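Local coordinates for phosphatidylethanolamine-binding protein, putative (Plasmodium falciparum, PDB 2R77) that probably binds phosphatidylethanolamine and may regulate protein kinase activity, at residues P20-S23 with E24-D28; D28-P32 with H33-N37; K117-K121 with G122-N126. All blocks are in the same frame, centred on the assembly; numbering follows the deposited sequence.

Interaction 1 (P20-S23 with E24-D28); sequences PTIS and ELKKD
T21 and E24 form a capping box at the start of helix 22-27, each side chain bonding to the backbone N of the other residue. T21 is the N-cap: its OG1 accepts from E24 N at 3.1 Å in a nearly straight bond (169° at the hydrogen). With chi1 at 68°, OG1 stands between the backbone N and the carbonyl carbon of T21, where it faces the first turn. In return T21 N donates to E24 OE2 at 3.1 Å, reaching the anti side of that oxygen from 25° out of the carboxylate plane. The two side chains cross at about a right angle, and the E24 chain, extended beyond CG, carries its carboxylate back past the N-cap. OE1, the other carboxylate oxygen, is hydrogen-bonded to ND1 of H58, so the head group is held from two directions and its rotation is restricted.

Backbone bonds continue the helix from the cap. L25 N donates to T21 O, K26 N to I22 O at 2.8 Å, and K27 N to S23 O in a more bent bond. D28 then leaves the helical conformation, which makes this a helix of less than two turns.

Apolar contacts run along the side of L25. Its two methyls divide the work: CD2 meets the ring carbon CB of P20, just ahead of the cap, while CD1 approaches CD1 of I22. L25 also packs on Y199 and W201 of strand 196-201, with P20 against W201 as well, so this side of the helix is the one applied to the body of the protein. On the exposed K26, the aliphatic part of the chain passes I22, its CE lying 4.0 Å from I22 CG2.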
ATOM      1  N   PRO A  20       7.966   6.833  -9.083  1.00 21.20           N
ATOM      2  CA  PRO A  20       7.564   6.218 -10.355  1.00 20.85           C
ATOM      3  C   PRO A  20       6.834   7.181 -11.296  1.00 20.83           C
ATOM      4  O   PRO A  20       6.036   7.997 -10.860  1.00 20.30           O
ATOM      5  CB  PRO A  20       6.656   5.051  -9.926  1.00 21.34           C
ATOM      6  CG  PRO A  20       6.246   5.357  -8.537  1.00 20.64           C
ATOM      7  CD  PRO A  20       7.341   6.174  -7.916  1.00 21.45           C
ATOM      8  N   THR A  21       7.155   7.096 -12.582  1.00 20.34           N
ATOM      9  CA  THR A  21       6.517   7.947 -13.586  1.00 21.11           C
ATOM     10  C   THR A  21       5.182   7.333 -14.017  1.00 20.34           C
ATOM     11  O   THR A  21       4.929   6.134 -13.814  1.00 19.59           O
ATOM     12  CB  THR A  21       7.409   8.080 -14.839  1.00 20.95           C
ATOM     13  OG1 THR A  21       7.471   6.812 -15.510  1.00 21.06           O
ATOM     14  CG2 THR A  21       8.843   8.515 -14.445  1.00 21.59           C
ATOM     15  N   ILE A  22       4.342   8.160 -14.635  1.00 21.12           N
ATOM     16  CA  ILE A  22       3.089   7.700 -15.246  1.00 21.70           C
ATOM     17  C   ILE A  22       3.344   6.527 -16.204  1.00 22.00           C
ATOM     18  O   ILE A  22       2.597   5.533 -16.203  1.00 21.49           O
ATOM     19  CB  ILE A  22       2.332   8.866 -15.950  1.00 21.95           C
ATOM     20  CG1 ILE A  22       1.961   9.973 -14.951  1.00 22.40           C
ATOM     21  CG2 ILE A  22       1.096   8.367 -16.711  1.00 23.44           C
ATOM     22  CD1 ILE A  22       1.017   9.546 -13.812  1.00 22.29           C
ATOM     23  N   SER A  23       4.405   6.629 -17.006  1.00 21.49           N
ATOM     24  CA  SER A  23       4.813   5.531 -17.894  1.00 22.27           C
ATOM     25  C   SER A  23       5.078   4.215 -17.145  1.00 21.66           C
ATOM     26  O   SER A  23       4.589   3.154 -17.555  1.00 22.06           O
ATOM     27  CB  SER A  23       6.051   5.922 -18.724  1.00 22.38           C
ATOM     28  OG  SER A  23       6.583   4.793 -19.426  1.00 25.75           O
ATOM     29  N   GLU A  24       5.865   4.278 -16.073  1.00 20.82           N
ATOM     30  CA  GLU A  24       6.130   3.100 -15.246  1.00 21.14           C
ATOM     31  C   GLU A  24       4.847   2.525 -14.633  1.00 20.83           C
ATOM     32  O   GLU A  24       4.674   1.297 -14.589  1.00 21.18           O
ATOM     33  CB  GLU A  24       7.125   3.415 -14.125  1.00 21.26           C
ATOM     34  CG  GLU A  24       8.548   3.662 -14.581  1.00 23.36           C
ATOM     35  CD  GLU A  24       9.454   3.923 -13.402  1.00 25.65           C
ATOM     36  OE1 GLU A  24      10.158   2.967 -12.980  1.00 27.04           O
ATOM     37  OE2 GLU A  24       9.434   5.069 -12.882  1.00 25.88           O
ATOM     38  N   LEU A  25       3.957   3.406 -14.171  1.00 19.72           N
ATOM     39  CA  LEU A  25       2.682   2.972 -13.580  1.00 19.86           C
ATOM     40  C   LEU A  25       1.819   2.292 -14.631  1.00 20.21           C
ATOM     41  O   LEU A  25       1.180   1.277 -14.360  1.00 20.72           O
ATOM     42  CB  LEU A  25       1.919   4.148 -12.965  1.00 19.24           C
ATOM     43  CG  LEU A  25       2.587   4.871 -11.783  1.00 18.48           C
ATOM     44  CD1 LEU A  25       1.864   6.170 -11.438  1.00 18.26           C
ATOM     45  CD2 LEU A  25       2.735   3.938 -10.557  1.00 18.64           C
ATOM     46  N   LYS A  26       1.790   2.855 -15.835  1.00 20.30           N
ATOM     47  CA  LYS A  26       1.007   2.244 -16.917  1.00 21.37           C
ATOM     48  C   LYS A  26       1.576   0.902 -17.378  1.00 21.42           C
ATOM     49  O   LYS A  26       0.818   0.001 -17.756  1.00 21.52           O
ATOM     50  CB  LYS A  26       0.835   3.221 -18.081  1.00 20.31           C
ATOM     51  CG  LYS A  26      -0.071   4.397 -17.722  1.00 21.86           C
ATOM     52  CD  LYS A  26      -0.390   5.302 -18.906  1.00 23.39           C
ATOM     53  CE  LYS A  26      -1.603   6.170 -18.585  1.00 27.89           C
ATOM     54  NZ  LYS A  26      -1.830   7.291 -19.545  1.00 29.71           N
ATOM     55  N   LYS A  27       2.898   0.756 -17.296  1.00 21.62           N
ATOM     56  CA  LYS A  27       3.581  -0.468 -17.715  1.00 22.60           C
ATOM     57  C   LYS A  27       3.037  -1.719 -16.987  1.00 21.35           C
ATOM     58  O   LYS A  27       2.840  -2.765 -17.608  1.00 22.18           O
ATOM     59  CB  LYS A  27       5.099  -0.339 -17.541  1.00 22.62           C
ATOM     60  CG  LYS A  27       5.858  -1.621 -17.882  1.00 24.85           C
ATOM     61  CD  LYS A  27       7.345  -1.512 -17.570  1.00 25.35           C
ATOM     62  CE  LYS A  27       7.913  -2.881 -17.169  1.00 32.06           C
ATOM     63  NZ  LYS A  27       7.659  -3.946 -18.192  1.00 34.46           N
ATOM     64  N   ASP A  28       2.798  -1.611 -15.682  1.00 19.80           N
ATOM     65  CA  ASP A  28       2.216  -2.731 -14.940  1.00 18.76           C
ATOM     66  C   ASP A  28       0.713  -2.557 -14.710  1.00 17.78           C
ATOM     67  O   ASP A  28       0.141  -3.254 -13.880  1.00 16.54           O
ATOM     68  CB  ASP A  28       2.916  -2.936 -13.592  1.00 19.51           C
ATOM     69  CG  ASP A  28       4.305  -3.511 -13.734  1.00 20.96           C
ATOM     70  OD1 ASP A  28       4.552  -4.220 -14.739  1.00 23.62           O
ATOM     71  OD2 ASP A  28       5.130  -3.287 -12.823  1.00 17.29           O
TER

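Interaction 2 (D28-P32 with H33-N37); sequences DRIIP and HVFPN
I30 packs its CG2 methyl against F35 while its carbonyl grips the chain on the far side of the turn that closes the short helix 30-33. The two side chains lie side by side and point the same way, CG2 of I30 being 3.7 Å from CD2 of F35 and nearly as close to CE2. Within the second segment, CG1 of V34 sits over the centre of one face of the F35 ring, 4.0 Å above its plane. I30 O accepts twice: from V34 N at 2.8 Å, an i to i+4 helical bond, and from F35 N at 2.9 Å, an i to i+5 bond. A single carbonyl, on a buried residue, thus serves two successive amides, and the helix ends by widening into a pi-type turn.

H33 is tied to the start of this turn. Its N donates to O of R29, the N-cap residue, and its CB lies close to the same oxygen. CG is anti to the backbone N (chi1 -168°), which leads the imidazole away from the first segment; there NE2 is hydrogen-bonded to the carbonyl of P93.

P32 follows a cis peptide bond. Its CA and that of I31 both make CA-H...O contacts with F35 O, at 3.1 Å from P32 and 3.2 Å from I31. Beyond them I31 CG2 reaches CA of N37.

The turn contacts three neighbouring elements: I30 and I31 pack against L25 of helix 22-27, F35 meets Y199 of strand 196-201 edge-to-face, and V34 lies on P93 and H33 on D94 of strand 84-95.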
ATOM      1  N   ASP A  28       2.798  -1.611 -15.682  1.00 19.80           N
ATOM      2  CA  ASP A  28       2.216  -2.731 -14.940  1.00 18.76           C
ATOM      3  C   ASP A  28       0.713  -2.557 -14.710  1.00 17.78           C
ATOM      4  O   ASP A  28       0.141  -3.254 -13.880  1.00 16.54           O
ATOM      5  CB  ASP A  28       2.916  -2.936 -13.592  1.00 19.51           C
ATOM      6  CG  ASP A  28       4.305  -3.511 -13.734  1.00 20.96           C
ATOM      7  OD1 ASP A  28       4.552  -4.220 -14.739  1.00 23.62           O
ATOM      8  OD2 ASP A  28       5.130  -3.287 -12.823  1.00 17.29           O
ATOM      9  N   ARG A  29       0.103  -1.624 -15.441  1.00 17.85           N
ATOM     10  CA  ARG A  29      -1.338  -1.290 -15.344  1.00 17.31           C
ATOM     11  C   ARG A  29      -1.832  -0.829 -13.954  1.00 16.99           C
ATOM     12  O   ARG A  29      -3.031  -0.917 -13.610  1.00 16.86           O
ATOM     13  CB  ARG A  29      -2.198  -2.400 -15.934  1.00 17.32           C
ATOM     14  CG  ARG A  29      -1.942  -2.570 -17.425  1.00 20.27           C
ATOM     15  CD  ARG A  29      -2.798  -3.660 -18.007  1.00 24.66           C
ATOM     16  NE  ARG A  29      -4.230  -3.360 -17.926  1.00 25.91           N
ATOM     17  CZ  ARG A  29      -4.877  -2.492 -18.703  1.00 27.92           C
ATOM     18  NH1 ARG A  29      -6.181  -2.311 -18.548  1.00 29.42           N
ATOM     19  NH2 ARG A  29      -4.245  -1.813 -19.644  1.00 30.13           N
ATOM     20  N   ILE A  30      -0.884  -0.312 -13.170  1.00 16.17           N
ATOM     21  CA  ILE A  30      -1.217   0.382 -11.926  1.00 15.30           C
ATOM     22  C   ILE A  30      -2.231   1.491 -12.194  1.00 15.45           C
ATOM     23  O   ILE A  30      -3.163   1.677 -11.418  1.00 14.94           O
ATOM     24  CB  ILE A  30       0.017   0.937 -11.239  1.00 15.13           C
ATOM     25  CG1 ILE A  30       1.078  -0.178 -11.042  1.00 16.21           C
ATOM     26  CG2 ILE A  30      -0.393   1.636  -9.934  1.00 13.90           C
ATOM     27  CD1 ILE A  30       0.535  -1.506 -10.409  1.00 16.64           C
ATOM     28  N   ILE A  31      -2.029   2.222 -13.290  1.00 15.43           N
ATOM     29  CA  ILE A  31      -3.135   2.944 -13.938  1.00 15.52           C
ATOM     30  C   ILE A  31      -3.554   2.050 -15.101  1.00 15.66           C
ATOM     31  O   ILE A  31      -2.702   1.744 -15.935  1.00 15.75           O
ATOM     32  CB  ILE A  31      -2.685   4.306 -14.524  1.00 16.51           C
ATOM     33  CG1 ILE A  31      -2.142   5.223 -13.424  1.00 17.39           C
ATOM     34  CG2 ILE A  31      -3.841   4.981 -15.300  1.00 14.43           C
ATOM     35  CD1 ILE A  31      -1.272   6.350 -13.993  1.00 16.21           C
ATOM     36  N   PRO A  32      -4.856   1.668 -15.184  1.00 15.74           N
ATOM     37  CA  PRO A  32      -6.005   2.113 -14.383  1.00 15.26           C
ATOM     38  C   PRO A  32      -6.440   1.194 -13.250  1.00 14.58           C
ATOM     39  O   PRO A  32      -7.482   1.453 -12.664  1.00 15.13           O
ATOM     40  CB  PRO A  32      -7.142   2.099 -15.401  1.00 15.38           C
ATOM     41  CG  PRO A  32      -6.807   0.906 -16.276  1.00 16.04           C
ATOM     42  CD  PRO A  32      -5.283   0.758 -16.273  1.00 15.84           C
ATOM     43  N   HIS A  33      -5.693   0.121 -12.991  1.00 14.40           N
ATOM     44  CA  HIS A  33      -6.165  -0.892 -12.044  1.00 14.51           C
ATOM     45  C   HIS A  33      -6.268  -0.391 -10.612  1.00 14.15           C
ATOM     46  O   HIS A  33      -7.255  -0.679  -9.920  1.00 15.82           O
ATOM     47  CB  HIS A  33      -5.329  -2.157 -12.071  1.00 13.92           C
ATOM     48  CG  HIS A  33      -5.960  -3.289 -11.324  1.00 14.04           C
ATOM     49  ND1 HIS A  33      -7.148  -3.867 -11.718  1.00 16.32           N
ATOM     50  CD2 HIS A  33      -5.585  -3.925 -10.192  1.00 14.33           C
ATOM     51  CE1 HIS A  33      -7.479  -4.818 -10.855  1.00 17.39           C
ATOM     52  NE2 HIS A  33      -6.542  -4.877  -9.925  1.00 13.19           N
ATOM     53  N   VAL A  34      -5.251   0.351 -10.178  1.00 14.09           N
ATOM     54  CA  VAL A  34      -5.152   0.816  -8.805  1.00 13.74           C
ATOM     55  C   VAL A  34      -5.524   2.297  -8.741  1.00 13.71           C
ATOM     56  O   VAL A  34      -6.366   2.689  -7.926  1.00 14.67           O
ATOM     57  CB  VAL A  34      -3.734   0.593  -8.237  1.00 13.07           C
ATOM     58  CG1 VAL A  34      -3.640   1.171  -6.830  1.00 14.43           C
ATOM     59  CG2 VAL A  34      -3.366  -0.910  -8.252  1.00 14.59           C
ATOM     60  N   PHE A  35      -4.895   3.098  -9.605  1.00 13.87           N
ATOM     61  CA  PHE A  35      -5.266   4.510  -9.799  1.00 14.27           C
ATOM     62  C   PHE A  35      -6.019   4.640 -11.125  1.00 15.91           C
ATOM     63  O   PHE A  35      -5.487   4.239 -12.174  1.00 16.21           O
ATOM     64  CB  PHE A  35      -4.016   5.386  -9.836  1.00 14.36           C
ATOM     65  CG  PHE A  35      -3.095   5.186  -8.645  1.00 13.67           C
ATOM     66  CD1 PHE A  35      -3.578   5.309  -7.334  1.00 15.93           C
ATOM     67  CD2 PHE A  35      -1.763   4.842  -8.842  1.00 16.20           C
ATOM     68  CE1 PHE A  35      -2.722   5.106  -6.215  1.00 15.21           C
ATOM     69  CE2 PHE A  35      -0.899   4.639  -7.742  1.00 16.37           C
ATOM     70  CZ  PHE A  35      -1.383   4.779  -6.433  1.00 16.30           C
ATOM     71  N   PRO A  36      -7.234   5.204 -11.095  1.00 17.98           N
ATOM     72  CA  PRO A  36      -8.050   5.057 -12.309  1.00 19.73           C
ATOM     73  C   PRO A  36      -7.549   5.906 -13.485  1.00 20.91           C
ATOM     74  O   PRO A  36      -7.864   5.598 -14.653  1.00 20.90           O
ATOM     75  CB  PRO A  36      -9.461   5.444 -11.845  1.00 20.75           C
ATOM     76  CG  PRO A  36      -9.283   6.269 -10.625  1.00 19.70           C
ATOM     77  CD  PRO A  36      -7.924   5.960 -10.033  1.00 18.17           C
ATOM     78  N   ASN A  37      -6.762   6.938 -13.191  1.00 21.74           N
ATOM     79  CA  ASN A  37      -6.202   7.801 -14.253  1.00 23.80           C
ATOM     80  C   ASN A  37      -4.883   8.486 -13.895  1.00 24.81           C
ATOM     81  O   ASN A  37      -4.395   8.387 -12.756  1.00 24.35           O
ATOM     82  CB  ASN A  37      -7.241   8.833 -14.731  1.00 23.80           C
ATOM     83  CG  ASN A  37      -7.760   9.710 -13.611  1.00 25.85           C
ATOM     84  OD1 ASN A  37      -6.990  10.344 -12.889  1.00 26.03           O
ATOM     85  ND2 ASN A  37      -9.079   9.751 -13.456  1.00 27.88           N
TER

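Interaction 3 (K117-K121 with G122-N126)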
ATOM      1  N   LYS A 117      10.564  10.197   9.002  1.00 18.32           N
ATOM      2  CA  LYS A 117      10.900   9.568   7.722  1.00 18.17           C
ATOM      3  C   LYS A 117      11.231   8.073   7.711  1.00 17.89           C
ATOM      4  O   LYS A 117      11.401   7.500   6.638  1.00 17.30           O
ATOM      5  CB  LYS A 117      12.008  10.351   7.019  1.00 19.04           C
ATOM      6  CG  LYS A 117      11.555  11.764   6.604  1.00 19.73           C
ATOM      7  CD  LYS A 117      12.595  12.471   5.749  1.00 22.74           C
ATOM      8  CE  LYS A 117      13.778  12.955   6.575  1.00 25.92           C
ATOM      9  NZ  LYS A 117      14.920  13.182   5.647  1.00 27.29           N
ATOM     10  N   GLU A 118      11.343   7.448   8.882  1.00 17.75           N
ATOM     11  CA  GLU A 118      11.750   6.034   8.937  1.00 16.74           C
ATOM     12  C   GLU A 118      10.793   5.204   9.761  1.00 15.74           C
ATOM     13  O   GLU A 118      10.431   5.581  10.888  1.00 16.78           O
ATOM     14  CB  GLU A 118      13.174   5.897   9.512  1.00 16.98           C
ATOM     15  CG  GLU A 118      13.764   4.496   9.450  1.00 16.28           C
ATOM     16  CD  GLU A 118      15.156   4.439  10.066  1.00 18.52           C
ATOM     17  OE1 GLU A 118      15.462   5.283  10.952  1.00 20.10           O
ATOM     18  OE2 GLU A 118      15.941   3.569   9.644  1.00 18.27           O
ATOM     19  N   LEU A 119      10.402   4.059   9.198  1.00 15.07           N
ATOM     20  CA  LEU A 119       9.673   3.033   9.943  1.00 13.92           C
ATOM     21  C   LEU A 119      10.597   1.832  10.100  1.00 14.16           C
ATOM     22  O   LEU A 119      11.127   1.298   9.098  1.00 14.47           O
ATOM     23  CB  LEU A 119       8.406   2.606   9.193  1.00 14.15           C
ATOM     24  CG  LEU A 119       7.284   3.630   9.113  1.00 13.15           C
ATOM     25  CD1 LEU A 119       6.226   3.188   8.093  1.00 15.87           C
ATOM     26  CD2 LEU A 119       6.614   3.846  10.449  1.00 15.51           C
ATOM     27  N   ILE A 120      10.809   1.417  11.349  1.00 14.79           N
ATOM     28  CA  ILE A 120      11.680   0.274  11.632  1.00 14.46           C
ATOM     29  C   ILE A 120      10.783  -0.853  12.092  1.00 14.85           C
ATOM     30  O   ILE A 120      10.024  -0.692  13.060  1.00 14.32           O
ATOM     31  CB  ILE A 120      12.759   0.623  12.699  1.00 15.48           C
ATOM     32  CG1 ILE A 120      13.658   1.742  12.156  1.00 16.85           C
ATOM     33  CG2 ILE A 120      13.567  -0.638  13.089  1.00 15.64           C
ATOM     34  CD1 ILE A 120      14.618   2.286  13.164  1.00 20.14           C
ATOM     35  N   LYS A 121      10.818  -1.955  11.339  1.00 15.60           N
ATOM     36  CA  LYS A 121       9.945  -3.094  11.611  1.00 16.86           C
ATOM     37  C   LYS A 121       8.503  -2.608  11.857  1.00 16.70           C
ATOM     38  O   LYS A 121       7.816  -3.021  12.792  1.00 17.34           O
ATOM     39  CB  LYS A 121      10.506  -3.930  12.775  1.00 15.68           C
ATOM     40  CG  LYS A 121      11.896  -4.493  12.470  1.00 18.28           C
ATOM     41  CD  LYS A 121      12.451  -5.377  13.580  1.00 17.24           C
ATOM     42  CE  LYS A 121      13.816  -5.899  13.175  1.00 20.03           C
ATOM     43  NZ  LYS A 121      14.343  -6.904  14.142  1.00 17.15           N
ATOM     44  N   GLY A 122       8.077  -1.699  10.981  1.00 16.99           N
ATOM     45  CA  GLY A 122       6.699  -1.243  10.907  1.00 17.59           C
ATOM     46  C   GLY A 122       6.217  -0.123  11.799  1.00 17.69           C
ATOM     47  O   GLY A 122       5.047   0.229  11.745  1.00 17.77           O
ATOM     48  N   THR A 123       7.091   0.453  12.623  1.00 18.13           N
ATOM     49  CA  THR A 123       6.631   1.492  13.552  1.00 19.37           C
ATOM     50  C   THR A 123       7.620   2.640  13.670  1.00 19.06           C
ATOM     51  O   THR A 123       8.766   2.540  13.220  1.00 17.82           O
ATOM     52  CB  THR A 123       6.342   0.914  14.977  1.00 19.66           C
ATOM     53  OG1 THR A 123       7.559   0.399  15.535  1.00 21.45           O
ATOM     54  CG2 THR A 123       5.285  -0.219  14.934  1.00 23.12           C
ATOM     55  N   GLN A 124       7.148   3.729  14.264  1.00 19.21           N
ATOM     56  CA  GLN A 124       8.002   4.845  14.668  1.00 19.89           C
ATOM     57  C   GLN A 124       7.269   5.529  15.813  1.00 20.79           C
ATOM     58  O   GLN A 124       6.089   5.283  16.029  1.00 20.27           O
ATOM     59  CB  GLN A 124       8.211   5.813  13.500  1.00 19.55           C
ATOM     60  CG  GLN A 124       6.938   6.561  13.092  1.00 18.71           C
ATOM     61  CD  GLN A 124       7.147   7.554  11.959  1.00 19.09           C
ATOM     62  OE1 GLN A 124       6.484   8.602  11.921  1.00 19.86           O
ATOM     63  NE2 GLN A 124       8.042   7.240  11.030  1.00 15.40           N
ATOM     64  N   LYS A 125       7.964   6.379  16.561  1.00 22.22           N
ATOM     65  CA  LYS A 125       7.310   7.109  17.641  1.00 23.49           C
ATOM     66  C   LYS A 125       6.081   7.825  17.111  1.00 22.76           C
ATOM     67  O   LYS A 125       6.151   8.483  16.064  1.00 22.80           O
ATOM     68  CB  LYS A 125       8.268   8.131  18.270  1.00 24.40           C
ATOM     69  CG  LYS A 125       8.713   7.761  19.657  1.00 25.97           C
ATOM     70  CD  LYS A 125       9.689   8.778  20.249  1.00 25.78           C
ATOM     71  CE  LYS A 125      10.498   8.128  21.376  1.00 28.92           C
ATOM     72  NZ  LYS A 125       9.691   7.064  22.070  1.00 31.72           N
ATOM     73  N   ASN A 126       4.970   7.675  17.834  1.00 23.05           N
ATOM     74  CA  ASN A 126       3.696   8.355  17.571  1.00 23.29           C
ATOM     75  C   ASN A 126       2.866   7.807  16.412  1.00 22.98           C
ATOM     76  O   ASN A 126       1.775   8.304  16.141  1.00 23.23           O
ATOM     77  CB  ASN A 126       3.892   9.861  17.390  1.00 24.20           C
ATOM     78  CG  ASN A 126       4.519  10.502  18.611  1.00 24.83           C
ATOM     79  OD1 ASN A 126       4.280  10.064  19.748  1.00 28.75           O
ATOM     80  ND2 ASN A 126       5.325  11.523  18.389  1.00 24.35           N
TER
HETATM   81  O   HOH W   1      11.555   4.565  13.671  1.00 31.63           O
HETATM   82  O   HOH W   2       9.032  -0.833   8.498  1.00 16.49           O
HETATM   83  O   HOH W   3       8.463  -2.277  15.298  1.00 43.81           O
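I120 and T123 pair across a tight hairpin bend, a type I' turn in which K121 and G122 both have positive phi and a single antiparallel bridge joins the hydrogen-bonded pair. I120 N donates to T123 O at 3.0 Å in the carbonyl plane; the return bond, T123 N to I120 O, is longer at 3.2 Å and comes from above the plane of the I120 carbonyl. At the corner, G122 adopts a backbone conformation that by itself favours glycine, and its N donates to a water that also gives a weak bond to L119 O. Another water bridges K121 O and T123 OG1.

Among the side chains, Q124 folds back over the strand. NE2 donates to E118 O at 2.9 Å, arriving well above the carbonyl plane (63° out of it) rather than along a lone pair. The first torsion, 68°, sets CG between the backbone N and the carbonyl carbon, and from there the extended chain runs beside the strand. NE2 also donates to T116 O, so it ties two carbonyls of the chain leading into the turn.

L119 crosses Q124 obliquely. Its CD2 methyl packs 3.8 Å from Q124 CG and 3.7 Å from NE2, so the methyl lies against the side chain up to its amide.

Strand 118-120 is an outer strand of the three-stranded antiparallel sheet, its backbone bonded to strand 73-76 through L119 and I74. L119 rests on I74 and F76 of that strand, E118 OE2 bonds N73 and forms a salt bridge with K75, and both L119 and Q124 reach I114 of strand 104-114.

In the fold
Interactions 1 and 2 form one continuous unit: they share D28, and I22, L25 and K26 of helix 22-27 pack on I31 of helix 30-33. Both set buried aliphatic groups against strand 196-201, at the edge of the five-stranded sheet, and polar side chains of both, E24 and H33, also bond the body of the protein. Interaction 3 belongs elsewhere, about 28 Å from each of them between centres and across the chain's centre from interaction 2, at an edge of the three-stranded sheet. All three are partly buried. Their chemistry differs accordingly: a side-chain cap starts the first helix, a doubly used carbonyl ends the second, and the hairpin combines backbone pairing, water bridges and a glutamine amide.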